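Local coordinates for protein putative D-lactate dehydrogenase (Chlamydomonas reinhardtii, PDB 4ZGS) that acts as the chloroplast pyruvate reductase, an NAD-dependent dehydrogenase that probably converts pyruvate to D-lactate during fermentation, at residues T155-R160 and S169-V174. Sequence-based numbering, arbitrary orientation.
Sequences TDAYIR and SGLVGV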
# COMPACT_ATOMS: atom_id res chain seq x y z
N THR A 155 -2.62 -11.29 1.08
CA THR A 155 -2.04 -9.94 1.00
C THR A 155 -2.62 -9.16 -0.20
O THR A 155 -3.10 -8.04 -0.03
CB THR A 155 -0.49 -9.94 0.93
OG1 THR A 155 -0.03 -10.56 -0.29
CG2 THR A 155 0.12 -10.65 2.17
N ASP A 156 -2.63 -9.76 -1.39
CA ASP A 156 -3.36 -9.18 -2.52
C ASP A 156 -4.79 -8.79 -2.13
O ASP A 156 -5.23 -7.68 -2.43
CB ASP A 156 -3.42 -10.14 -3.71
CG ASP A 156 -2.05 -10.41 -4.33
OD1 ASP A 156 -1.04 -9.88 -3.81
OD2 ASP A 156 -2.01 -11.16 -5.33
N ALA A 157 -5.52 -9.69 -1.47
CA ALA A 157 -6.93 -9.42 -1.20
C ALA A 157 -7.13 -8.22 -0.31
O ALA A 157 -7.98 -7.37 -0.57
CB ALA A 157 -7.58 -10.61 -0.58
N TYR A 158 -6.32 -8.15 0.73
CA TYR A 158 -6.39 -7.07 1.70
C TYR A 158 -6.20 -5.73 1.00
O TYR A 158 -6.96 -4.79 1.24
CB TYR A 158 -5.36 -7.29 2.81
CG TYR A 158 -5.31 -6.17 3.81
CD1 TYR A 158 -6.35 -5.97 4.72
CD2 TYR A 158 -4.22 -5.31 3.85
CE1 TYR A 158 -6.32 -4.92 5.63
CE2 TYR A 158 -4.19 -4.28 4.77
CZ TYR A 158 -5.24 -4.09 5.65
OH TYR A 158 -5.19 -3.06 6.55
N ILE A 159 -5.19 -5.64 0.13
CA ILE A 159 -4.84 -4.37 -0.52
C ILE A 159 -5.90 -3.84 -1.48
O ILE A 159 -6.26 -2.65 -1.47
CB ILE A 159 -3.51 -4.49 -1.30
CG1 ILE A 159 -2.35 -4.66 -0.30
CG2 ILE A 159 -3.31 -3.23 -2.18
CD1 ILE A 159 -1.04 -5.07 -0.92
N ARG A 160 -6.40 -4.74 -2.31
CA ARG A 160 -7.49 -4.45 -3.22
C ARG A 160 -8.72 -4.02 -2.46
O ARG A 160 -9.36 -3.05 -2.85
CB ARG A 160 -7.86 -5.66 -4.02
CG ARG A 160 -6.82 -6.21 -4.91
CD ARG A 160 -7.45 -7.52 -5.36
NE ARG A 160 -6.77 -8.15 -6.45
CZ ARG A 160 -7.41 -8.73 -7.44
NH1 ARG A 160 -8.75 -8.72 -7.46
NH2 ARG A 160 -6.70 -9.30 -8.39
N SER A 169 -11.14 -12.11 -9.58
CA SER A 169 -9.94 -12.50 -10.31
C SER A 169 -8.84 -11.67 -9.68
O SER A 169 -9.18 -10.65 -9.05
CB SER A 169 -10.08 -12.20 -11.81
OG SER A 169 -11.41 -12.38 -12.29
N GLY A 170 -7.56 -12.04 -9.67
CA GLY A 170 -6.91 -13.31 -9.85
C GLY A 170 -6.61 -13.79 -8.41
O GLY A 170 -5.48 -14.17 -8.08
N LEU A 171 -7.60 -13.62 -7.53
CA LEU A 171 -7.55 -14.08 -6.13
C LEU A 171 -7.90 -15.58 -5.89
O LEU A 171 -8.01 -16.01 -4.76
CB LEU A 171 -8.51 -13.25 -5.28
CG LEU A 171 -8.38 -11.73 -5.15
CD1 LEU A 171 -9.48 -11.19 -4.22
CD2 LEU A 171 -7.02 -11.39 -4.59
N VAL A 172 -8.11 -16.36 -6.93
CA VAL A 172 -8.53 -17.73 -6.72
C VAL A 172 -7.48 -18.55 -5.96
O VAL A 172 -6.33 -18.66 -6.38
CB VAL A 172 -8.82 -18.42 -8.02
CG1 VAL A 172 -9.12 -19.89 -7.76
CG2 VAL A 172 -9.97 -17.72 -8.75
N GLY A 173 -7.91 -19.18 -4.87
CA GLY A 173 -7.00 -19.94 -4.03
C GLY A 173 -7.01 -21.42 -4.26
O GLY A 173 -7.44 -21.92 -5.30
N VAL A 174 -6.53 -22.14 -3.25
CA VAL A 174 -6.36 -23.59 -3.31
C VAL A 174 -6.63 -24.24 -1.94
O VAL A 174 -6.31 -23.64 -0.91
CB VAL A 174 -4.94 -23.93 -3.79
CG1 VAL A 174 -4.45 -25.19 -3.16
CG2 VAL A 174 -4.93 -24.04 -5.30
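Arg160 reaches out from helix 154-163 to grip the backbone carbonyl of Ser169, tying the helix to the loop that leads to strand 180-184, the first strand in chain order of the Rossmann-type NAD-binding domain. NH1 of Arg160 donates to Ser169 O at 2.5 Å, with a bent N-H...O angle of 137°. The donor lies in the carbonyl plane, whereas the oxygen is tilted out of the guanidinium plane. NH2 of Arg160 adds a weak bond to the same Ser169 O at 2.9 Å, so one oxygen receives both terminal nitrogens. The Ser169-Gly170 peptide is modelled as cis, with carbonyl and N-H on the same side; Gly170 N, bonded to the same carbon as Ser169 O, lies near NH2 as another donor and not a partner.

An extended chain from CG to NE carries the guanidinium past Leu171, the two side chains running in opposite directions. Leu171 CG lies 3.8 Å above one face of the guanidinium, offset toward its rim. An alanine in place of Arg160 takes away both donors, which would probably leave Ser169 O without a partner from the helix and Leu171 without the flat surface it rests against. The site is also an assembly junction: Ser169 OG is hydrogen-bonded to Tyr45 N of a second subunit, and Thr306 of a third packs on Arg160.

Leu171 also packs on the helix itself. Its CD1 and CD2 both face the methyl of Ala157, each 4.1 Å from Ala157 CB, while CD2 also meets Asp156 CB at 3.9 Å.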